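Local atomic coordinates of WbbZ protein (Klebsiella pneumoniae subsp. pneumoniae NTUH-K2044, PDB entry 6X1L), a protein that is of unknown function but belongs to the polysaccharide pyruvyl transferase family, so it probably transfers a pyruvyl group to a polysaccharide. Residues K10-L15 with F46-L51; G36-A41 with R227-I232; I54-G59 with H86-N91. All blocks are in the same frame, centred on the assembly; numbering follows the deposited sequence.

Contact 1: residues K10-L15 with F46-L51; sequences KFDLLL and FERNAL
Helix 6-21 passes the C-terminal end of helix 33-48, with Asp12 and Asn49 facing each other at 7.1 Å between their CA atoms and Leu15 and Leu51 at 8.3 Å. Helix 33-48 ends here in a Schellman motif. Ala50 has positive phi, Leu51 N bonds back to Phe46 O at 2.8 Å, and Ala50 N bonds weakly to Glu47 O. This turn sends Leu51 back toward the neighbouring helix. The polar part of the contact is a salt bridge. Arg48 NH1 lies 3.0 Å from Asp12 OD2, but the hydrogen bond is weak, with an N-H...O angle of 127°. The carboxylate and guanidinium planes are 79° apart, so the two groups do not pair side by side. Arg48 reaches Asp12 through a chain bent at chi2 and chi3, which turns its end toward helix 6-21. The Asn49 side chain crosses that of Asp12 at about a right angle. Further along, Leu51 CD1 packs against Leu15 CB at 4.1 Å. Phe45 touches Asp12, Leu15 and Leu51, and Tyr153 touches both members of the ion pair. The contact thus joins two helices of the domain built on the six-stranded parallel sheet. A weak ion pair through one oxygen joins buried Asp12 to exposed Arg48, and the leucines beside it are buried. The charge pairing would partly offset the cost of burying the Asp12 carboxylate.

Contact 2: residues G36-A41 with R227-I232; sequences GVIASA and RLHVAI
The imidazole of His229 meets the side chain of Ile38 at about a right angle, where two helices of a GT-B-like fold face each other. Helix 33-48 packs beside the six-stranded parallel sheet. Helix 228-236 follows strand 220-225 of the four-stranded one. The contact therefore bridges the two sheet-bearing halves of the chain. The closest backbone approach is between Val37 and His229, at 7.3 Å from CA to CA.

Val37 and His229 both start toward the opposite helix. Ile38 starts off to one side, and its longer branch then comes round to the ring. With CG1 anti to the carbonyl carbon (chi1 -58°) and the chain extended to CD1, this branch lies along the CE1-NE2 side of the imidazole. Ile38 CD1 is 3.4 Å from His229 CE1. Val37 comes to another part of the same ring, with its CG1 4.4 Å from His229 CD2. Both aliphatic side chains approach obliquely from the same side of the ring, Ile38 at CE1 and NE2 and Val37 more distantly at CD2.

No hydrogen bond crosses between the segments. The polar end of the histidine is served from outside them: Asp149 OD2 is hydrogen-bonded to His229 NE2. This bond would limit rotation of the ring. Thr210 and Met213 of helix 203-218 also touch Val37. All three touching residues are buried, so the contact is buried. Aliphatic atoms meet one side of the ring while NE2 is bonded to Asp149. The shortest approach between the segments is from Ile38 CG1 to His229 NE2, at 3.2 Å.

Contact 3: residues I54-G59 with H86-N91; sequences IPYRDG and HDFIQN
Tyr56 and Phe88 both place CG anti to the backbone N, with chi1 at 174° and -179°. In Phe88 this torsion swings the ring end round to Tyr56, which already starts toward the helix. The rings form a T-shaped (edge-to-face) pair. The pair lies in the domain of a GT-B-like fold that is built on the six-stranded parallel sheet. It joins the segment just after the outer strand 53-55 to helix 84-92.

Phe88 supplies the edge and Tyr56 the face. The centroids are 4.8 Å apart and the planes stand at 76°. Phe88 CZ sits 3.5 Å above the Tyr56 plane, over the centre of the ring. Its neighbour CE1 leans toward the hydroxyl end and comes 3.7 Å from Tyr56 CZ. Seen from Phe88, the tyrosine carbons lie at the ring edge, near its plane. This geometry directs the C-H edge of one ring at the pi cloud of the other, which is a favourable electrostatic arrangement. The two rings carry the whole contact between the segments, and no hydrogen bond crosses it.

Neighbouring strands and a loop pack against the two rings. Tyr56 is tied by backbone hydrogen bonding to Tyr26 of the adjacent strand 23-27, and its side chain also rests on Val25 and Phe96. Phe88 touches Lys27 and Leu69, the latter on strand 67-71. Helix 84-92 lies over strands 23-27 and 67-71, and Phe88 reaches outward to Tyr56. The Tyr56 hydroxyl has a weak hydrogen bond with Lys95 NZ. Tyr56 is buried, whereas Phe88 is partly exposed, so the pair lies toward the margin of the domain. Its closest atoms are Tyr56 CE2 and Phe88 CE1, 3.4 Å apart.

Contacts 1 and 2 both use helix 33-48. Contact 1 lies at its C-terminal end and contact 2 nearer its start, with centres 19 Å apart. Contact 2 is fully buried and the most central, about 7 Å from the chain centre, and it joins the two sheet-bearing halves. Contacts 1 and 3 stay within the six-stranded half. Contact 1 is mostly buried apart from Arg48, and contact 3 only partly buried. Contact 3 follows contact 1 along the chain and is nested inside the loop closed by contact 2. Contact 1 mixes an ion pair with leucines. Contact 2 sets aliphatic groups against a histidine, with its polar partner, Asp149, outside the segments. Contact 3 is purely aromatic.

Contact 1: residues K10-L15 with F46-L51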
loop_
_atom_site.group_PDB
_atom_site.type_symbol
_atom_site.label_atom_id
_atom_site.label_comp_id
_atom_site.label_asym_id
_atom_site.label_seq_id
_atom_site.Cartn_x
_atom_site.Cartn_y
_atom_site.Cartn_z
ATOM N N LYS A 10 -5.728 -6.019 31.617
ATOM C CA LYS A 10 -6.825 -5.139 32.009
ATOM C C LYS A 10 -7.634 -4.697 30.798
ATOM O O LYS A 10 -8.870 -4.662 30.844
ATOM C CB LYS A 10 -6.274 -3.924 32.757
ATOM C CG LYS A 10 -7.299 -2.833 33.001
ATOM C CD LYS A 10 -6.637 -1.505 33.321
ATOM C CE LYS A 10 -5.896 -1.554 34.644
ATOM N NZ LYS A 10 -5.238 -0.253 34.937
ATOM N N PHE A 11 -6.949 -4.379 29.696
ATOM C CA PHE A 11 -7.620 -3.887 28.500
ATOM C C PHE A 11 -8.551 -4.939 27.907
ATOM O O PHE A 11 -9.690 -4.629 27.540
ATOM C CB PHE A 11 -6.572 -3.446 27.477
ATOM C CG PHE A 11 -7.129 -2.666 26.325
ATOM C CD1 PHE A 11 -7.692 -1.419 26.526
ATOM C CD2 PHE A 11 -7.061 -3.167 25.036
ATOM C CE1 PHE A 11 -8.195 -0.691 25.465
ATOM C CE2 PHE A 11 -7.562 -2.445 23.968
ATOM C CZ PHE A 11 -8.126 -1.204 24.182
ATOM N N ASP A 12 -8.085 -6.187 27.804
ATOM C CA ASP A 12 -8.912 -7.258 27.254
ATOM C C ASP A 12 -10.183 -7.448 28.078
ATOM O O ASP A 12 -11.299 -7.392 27.549
ATOM C CB ASP A 12 -8.112 -8.564 27.198
ATOM C CG ASP A 12 -6.864 -8.456 26.331
ATOM O OD1 ASP A 12 -6.692 -7.431 25.640
ATOM O OD2 ASP A 12 -6.049 -9.402 26.347
ATOM N N LEU A 13 -10.025 -7.682 29.384
ATOM C CA LEU A 13 -11.180 -7.927 30.244
ATOM C C LEU A 13 -12.153 -6.756 30.215
ATOM O O LEU A 13 -13.374 -6.950 30.205
ATOM C CB LEU A 13 -10.712 -8.198 31.675
ATOM C CG LEU A 13 -9.821 -9.428 31.860
ATOM C CD1 LEU A 13 -9.198 -9.448 33.245
ATOM C CD2 LEU A 13 -10.618 -10.700 31.612
ATOM N N LEU A 14 -11.629 -5.533 30.180
ATOM C CA LEU A 14 -12.483 -4.351 30.209
ATOM C C LEU A 14 -13.364 -4.270 28.967
ATOM O O LEU A 14 -14.581 -4.081 29.068
ATOM C CB LEU A 14 -11.617 -3.103 30.344
ATOM C CG LEU A 14 -12.263 -1.800 30.797
ATOM C CD1 LEU A 14 -12.945 -1.959 32.151
ATOM C CD2 LEU A 14 -11.192 -0.740 30.861
ATOM N N LEU A 15 -12.772 -4.408 27.778
ATOM C CA LEU A 15 -13.592 -4.333 26.575
ATOM C C LEU A 15 -14.541 -5.518 26.474
ATOM O O LEU A 15 -15.675 -5.361 26.006
ATOM C CB LEU A 15 -12.705 -4.221 25.332
ATOM C CG LEU A 15 -12.391 -2.756 25.011
ATOM C CD1 LEU A 15 -11.237 -2.630 24.060
ATOM C CD2 LEU A 15 -13.614 -2.058 24.434
ATOM N N PHE A 46 -9.954 -7.417 18.183
ATOM C CA PHE A 46 -11.343 -7.865 18.206
ATOM C C PHE A 46 -11.447 -9.365 17.961
ATOM O O PHE A 46 -12.182 -10.067 18.666
ATOM C CB PHE A 46 -12.158 -7.110 17.156
ATOM C CG PHE A 46 -12.393 -5.665 17.489
ATOM C CD1 PHE A 46 -12.347 -5.224 18.799
ATOM C CD2 PHE A 46 -12.669 -4.747 16.486
ATOM C CE1 PHE A 46 -12.567 -3.893 19.107
ATOM C CE2 PHE A 46 -12.892 -3.417 16.785
ATOM C CZ PHE A 46 -12.841 -2.989 18.099
ATOM N N GLU A 47 -10.724 -9.873 16.963
ATOM C CA GLU A 47 -10.826 -11.288 16.626
ATOM C C GLU A 47 -10.278 -12.167 17.743
ATOM O O GLU A 47 -10.835 -13.233 18.029
ATOM C CB GLU A 47 -10.094 -11.568 15.312
ATOM C CG GLU A 47 -10.698 -10.869 14.104
ATOM C CD GLU A 47 -9.974 -11.206 12.808
ATOM O OE1 GLU A 47 -10.179 -10.491 11.803
ATOM O OE2 GLU A 47 -9.197 -12.185 12.797
ATOM N N ARG A 48 -9.195 -11.735 18.391
ATOM C CA ARG A 48 -8.580 -12.570 19.418
ATOM C C ARG A 48 -9.423 -12.625 20.685
ATOM O O ARG A 48 -9.333 -13.597 21.445
ATOM C CB ARG A 48 -7.173 -12.063 19.731
ATOM C CG ARG A 48 -6.314 -13.065 20.478
ATOM C CD ARG A 48 -5.987 -12.571 21.868
ATOM N NE ARG A 48 -5.167 -11.365 21.825
ATOM C CZ ARG A 48 -4.760 -10.700 22.900
ATOM N NH1 ARG A 48 -5.098 -11.123 24.111
ATOM N NH2 ARG A 48 -4.013 -9.615 22.764
ATOM N N ASN A 49 -10.244 -11.607 20.933
ATOM C CA ASN A 49 -11.102 -11.564 22.110
ATOM C C ASN A 49 -12.560 -11.864 21.785
ATOM O O ASN A 49 -13.435 -11.596 22.617
ATOM C CB ASN A 49 -10.990 -10.201 22.797
ATOM C CG ASN A 49 -9.635 -9.986 23.449
ATOM O OD1 ASN A 49 -8.890 -9.083 23.071
ATOM N ND2 ASN A 49 -9.313 -10.814 24.438
ATOM N N ALA A 50 -12.839 -12.413 20.599
ATOM C CA ALA A 50 -14.199 -12.752 20.173
ATOM C C ALA A 50 -15.146 -11.560 20.266
ATOM O O ALA A 50 -16.328 -11.718 20.577
ATOM C CB ALA A 50 -14.757 -13.934 20.972
ATOM N N LEU A 51 -14.643 -10.357 20.006
ATOM C CA LEU A 51 -15.444 -9.142 20.110
ATOM C C LEU A 51 -16.040 -8.826 18.744
ATOM O O LEU A 51 -15.323 -8.417 17.825
ATOM C CB LEU A 51 -14.598 -7.979 20.621
ATOM C CG LEU A 51 -13.992 -8.171 22.010
ATOM C CD1 LEU A 51 -13.061 -7.018 22.333
ATOM C CD2 LEU A 51 -15.086 -8.292 23.056
#

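Contact 2: residues G36-A41 with R227-I232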
loop_
_atom_site.group_PDB
_atom_site.type_symbol
_atom_site.label_atom_id
_atom_site.label_comp_id
_atom_site.label_asym_id
_atom_site.label_seq_id
_atom_site.Cartn_x
_atom_site.Cartn_y
_atom_site.Cartn_z
ATOM N N GLY A 36 -3.482 3.079 9.503
ATOM C CA GLY A 36 -3.860 1.748 9.070
ATOM C C GLY A 36 -3.270 0.659 9.940
ATOM O O GLY A 36 -3.865 -0.413 10.086
ATOM N N VAL A 37 -2.092 0.905 10.515
ATOM C CA VAL A 37 -1.501 -0.050 11.447
ATOM C C VAL A 37 -2.339 -0.148 12.717
ATOM O O VAL A 37 -2.550 -1.244 13.254
ATOM C CB VAL A 37 -0.046 0.343 11.763
ATOM C CG1 VAL A 37 0.569 -0.648 12.727
ATOM C CG2 VAL A 37 0.772 0.433 10.470
ATOM N N ILE A 38 -2.826 0.989 13.222
ATOM C CA ILE A 38 -3.684 0.964 14.408
ATOM C C ILE A 38 -4.942 0.157 14.127
ATOM O O ILE A 38 -5.382 -0.647 14.958
ATOM C CB ILE A 38 -4.030 2.397 14.857
ATOM C CG1 ILE A 38 -2.755 3.183 15.156
ATOM C CG2 ILE A 38 -4.934 2.370 16.098
ATOM C CD1 ILE A 38 -3.007 4.585 15.651
ATOM N N ALA A 39 -5.518 0.327 12.935
ATOM C CA ALA A 39 -6.741 -0.393 12.603
ATOM C C ALA A 39 -6.478 -1.886 12.466
ATOM O O ALA A 39 -7.239 -2.706 12.994
ATOM C CB ALA A 39 -7.360 0.177 11.331
ATOM N N SER A 40 -5.407 -2.257 11.754
ATOM C CA SER A 40 -5.035 -3.666 11.644
ATOM C C SER A 40 -4.946 -4.312 13.021
ATOM O O SER A 40 -5.542 -5.366 13.268
ATOM C CB SER A 40 -3.697 -3.805 10.909
ATOM O OG SER A 40 -3.721 -3.131 9.663
ATOM N N ALA A 41 -4.197 -3.686 13.929
ATOM C CA ALA A 41 -4.051 -4.216 15.283
ATOM C C ALA A 41 -5.374 -4.234 16.037
ATOM O O ALA A 41 -5.607 -5.128 16.858
ATOM C CB ALA A 41 -3.019 -3.395 16.053
ATOM N N ARG A 227 8.368 9.127 12.404
ATOM C CA ARG A 227 7.010 8.642 12.206
ATOM C C ARG A 227 6.728 7.573 13.252
ATOM O O ARG A 227 7.379 6.524 13.255
ATOM C CB ARG A 227 6.840 8.067 10.798
ATOM C CG ARG A 227 6.877 9.091 9.682
ATOM C CD ARG A 227 5.623 9.946 9.686
ATOM N NE ARG A 227 5.386 10.569 8.387
ATOM C CZ ARG A 227 4.387 11.411 8.140
ATOM N NH1 ARG A 227 3.535 11.735 9.108
ATOM N NH2 ARG A 227 4.241 11.934 6.928
ATOM N N LEU A 228 5.747 7.838 14.119
ATOM C CA LEU A 228 5.527 6.996 15.293
ATOM C C LEU A 228 5.382 5.527 14.916
ATOM O O LEU A 228 6.079 4.663 15.460
ATOM C CB LEU A 228 4.286 7.474 16.048
ATOM C CG LEU A 228 3.925 6.648 17.281
ATOM C CD1 LEU A 228 5.082 6.643 18.269
ATOM C CD2 LEU A 228 2.666 7.204 17.928
ATOM N N HIS A 229 4.487 5.221 13.984
ATOM C CA HIS A 229 4.190 3.820 13.739
ATOM C C HIS A 229 5.206 3.141 12.834
ATOM O O HIS A 229 5.271 1.909 12.832
ATOM C CB HIS A 229 2.768 3.685 13.206
ATOM C CG HIS A 229 1.741 3.893 14.273
ATOM N ND1 HIS A 229 1.256 5.140 14.604
ATOM C CD2 HIS A 229 1.169 3.023 15.139
ATOM C CE1 HIS A 229 0.401 5.024 15.604
ATOM N NE2 HIS A 229 0.333 3.751 15.949
ATOM N N VAL A 230 6.025 3.899 12.108
ATOM C CA VAL A 230 7.248 3.321 11.561
ATOM C C VAL A 230 8.163 2.877 12.695
ATOM O O VAL A 230 8.684 1.754 12.699
ATOM C CB VAL A 230 7.953 4.324 10.632
ATOM C CG1 VAL A 230 9.310 3.775 10.199
ATOM C CG2 VAL A 230 7.083 4.632 9.421
ATOM N N ALA A 231 8.362 3.750 13.684
ATOM C CA ALA A 231 9.194 3.394 14.828
ATOM C C ALA A 231 8.625 2.195 15.572
ATOM O O ALA A 231 9.373 1.299 15.984
ATOM C CB ALA A 231 9.341 4.594 15.764
ATOM N N ILE A 232 7.302 2.155 15.749
ATOM C CA ILE A 232 6.681 1.029 16.439
ATOM C C ILE A 232 6.865 -0.260 15.643
ATOM O O ILE A 232 7.283 -1.289 16.187
ATOM C CB ILE A 232 5.195 1.324 16.718
ATOM C CG1 ILE A 232 5.063 2.333 17.868
ATOM C CG2 ILE A 232 4.449 0.042 17.051
ATOM C CD1 ILE A 232 3.651 2.792 18.116
#

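Contact 3: residues I54-G59 with H86-N91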
loop_
_atom_site.group_PDB
_atom_site.type_symbol
_atom_site.label_atom_id
_atom_site.label_comp_id
_atom_site.label_asym_id
_atom_site.label_seq_id
_atom_site.Cartn_x
_atom_site.Cartn_y
_atom_site.Cartn_z
ATOM N N ILE A 54 -20.162 -3.793 14.661
ATOM C CA ILE A 54 -20.752 -3.359 13.400
ATOM C C ILE A 54 -20.036 -2.079 12.995
ATOM O O ILE A 54 -19.767 -1.222 13.852
ATOM C CB ILE A 54 -22.274 -3.159 13.510
ATOM C CG1 ILE A 54 -22.616 -2.096 14.556
ATOM C CG2 ILE A 54 -22.965 -4.475 13.838
ATOM C CD1 ILE A 54 -24.037 -1.592 14.463
ATOM N N PRO A 55 -19.674 -1.919 11.724
ATOM C CA PRO A 55 -18.977 -0.697 11.312
ATOM C C PRO A 55 -19.923 0.493 11.315
ATOM O O PRO A 55 -21.100 0.376 10.965
ATOM C CB PRO A 55 -18.485 -1.026 9.896
ATOM C CG PRO A 55 -19.442 -2.063 9.402
ATOM C CD PRO A 55 -19.840 -2.871 10.612
ATOM N N TYR A 56 -19.398 1.643 11.729
ATOM C CA TYR A 56 -20.194 2.862 11.726
ATOM C C TYR A 56 -20.635 3.197 10.309
ATOM O O TYR A 56 -19.814 3.260 9.388
ATOM C CB TYR A 56 -19.396 4.022 12.320
ATOM C CG TYR A 56 -20.106 5.354 12.220
ATOM C CD1 TYR A 56 -21.003 5.759 13.201
ATOM C CD2 TYR A 56 -19.886 6.204 11.143
ATOM C CE1 TYR A 56 -21.660 6.974 13.110
ATOM C CE2 TYR A 56 -20.539 7.417 11.041
ATOM C CZ TYR A 56 -21.424 7.798 12.028
ATOM O OH TYR A 56 -22.073 9.008 11.932
ATOM N N ARG A 57 -21.936 3.409 10.137
ATOM C CA ARG A 57 -22.507 3.828 8.863
ATOM C C ARG A 57 -23.223 5.153 9.068
ATOM O O ARG A 57 -24.150 5.243 9.881
ATOM C CB ARG A 57 -23.464 2.771 8.308
ATOM C CG ARG A 57 -22.769 1.509 7.829
ATOM C CD ARG A 57 -21.702 1.833 6.795
ATOM N NE ARG A 57 -20.982 0.642 6.356
ATOM N N ASP A 58 -22.783 6.177 8.343
ATOM C CA ASP A 58 -23.395 7.493 8.449
ATOM C C ASP A 58 -24.832 7.440 7.947
ATOM O O ASP A 58 -25.105 6.916 6.862
ATOM C CB ASP A 58 -22.587 8.515 7.651
ATOM C CG ASP A 58 -22.893 9.947 8.047
ATOM O OD1 ASP A 58 -24.015 10.216 8.527
ATOM O OD2 ASP A 58 -22.005 10.808 7.876
ATOM N N GLY A 59 -25.753 7.983 8.740
ATOM C CA GLY A 59 -27.159 7.974 8.410
ATOM C C GLY A 59 -27.942 6.830 9.018
ATOM O O GLY A 59 -29.177 6.857 8.973
ATOM N N HIS A 86 -12.416 15.439 16.151
ATOM C CA HIS A 86 -13.209 16.224 17.090
ATOM C C HIS A 86 -14.612 16.473 16.552
ATOM O O HIS A 86 -15.593 16.386 17.298
ATOM C CB HIS A 86 -12.499 17.545 17.387
ATOM C CG HIS A 86 -13.360 18.559 18.073
ATOM N ND1 HIS A 86 -14.165 19.439 17.383
ATOM C CD2 HIS A 86 -13.534 18.839 19.387
ATOM C CE1 HIS A 86 -14.804 20.214 18.242
ATOM N NE2 HIS A 86 -14.437 19.871 19.464
ATOM N N ASP A 87 -14.727 16.775 15.255
ATOM C CA ASP A 87 -16.040 17.024 14.669
ATOM C C ASP A 87 -16.866 15.745 14.594
ATOM O O ASP A 87 -18.085 15.779 14.794
ATOM C CB ASP A 87 -15.888 17.646 13.280
ATOM C CG ASP A 87 -15.353 19.066 13.332
ATOM O OD1 ASP A 87 -15.212 19.612 14.447
ATOM O OD2 ASP A 87 -15.073 19.636 12.255
ATOM N N PHE A 88 -16.224 14.611 14.303
ATOM C CA PHE A 88 -16.957 13.351 14.234
ATOM C C PHE A 88 -17.570 12.994 15.583
ATOM O O PHE A 88 -18.733 12.581 15.657
ATOM C CB PHE A 88 -16.040 12.223 13.761
ATOM C CG PHE A 88 -16.735 10.897 13.640
ATOM C CD1 PHE A 88 -17.426 10.568 12.484
ATOM C CD2 PHE A 88 -16.710 9.983 14.682
ATOM C CE1 PHE A 88 -18.074 9.352 12.369
ATOM C CE2 PHE A 88 -17.358 8.765 14.574
ATOM C CZ PHE A 88 -18.041 8.450 13.416
ATOM N N ILE A 89 -16.798 13.141 16.659
ATOM C CA ILE A 89 -17.293 12.760 17.975
ATOM C C ILE A 89 -18.391 13.712 18.431
ATOM O O ILE A 89 -19.426 13.280 18.950
ATOM C CB ILE A 89 -16.130 12.703 18.979
ATOM C CG1 ILE A 89 -15.151 11.597 18.580
ATOM C CG2 ILE A 89 -16.649 12.481 20.386
ATOM C CD1 ILE A 89 -13.982 11.444 19.525
ATOM N N GLN A 90 -18.197 15.016 18.223
ATOM C CA GLN A 90 -19.167 15.989 18.714
ATOM C C GLN A 90 -20.496 15.874 17.977
ATOM O O GLN A 90 -21.562 16.067 18.575
ATOM C CB GLN A 90 -18.604 17.402 18.587
ATOM C CG GLN A 90 -19.435 18.449 19.304
ATOM C CD GLN A 90 -18.782 19.814 19.302
ATOM O OE1 GLN A 90 -18.889 20.565 20.273
ATOM N NE2 GLN A 90 -18.103 20.146 18.210
ATOM N N ASN A 91 -20.458 15.558 16.683
ATOM C CA ASN A 91 -21.681 15.432 15.902
ATOM C C ASN A 91 -22.394 14.104 16.117
ATOM O O ASN A 91 -23.562 13.981 15.739
ATOM C CB ASN A 91 -21.376 15.611 14.411
ATOM C CG ASN A 91 -20.864 17.002 14.082
ATOM O OD1 ASN A 91 -21.180 17.972 14.771
ATOM N ND2 ASN A 91 -20.071 17.105 13.021
#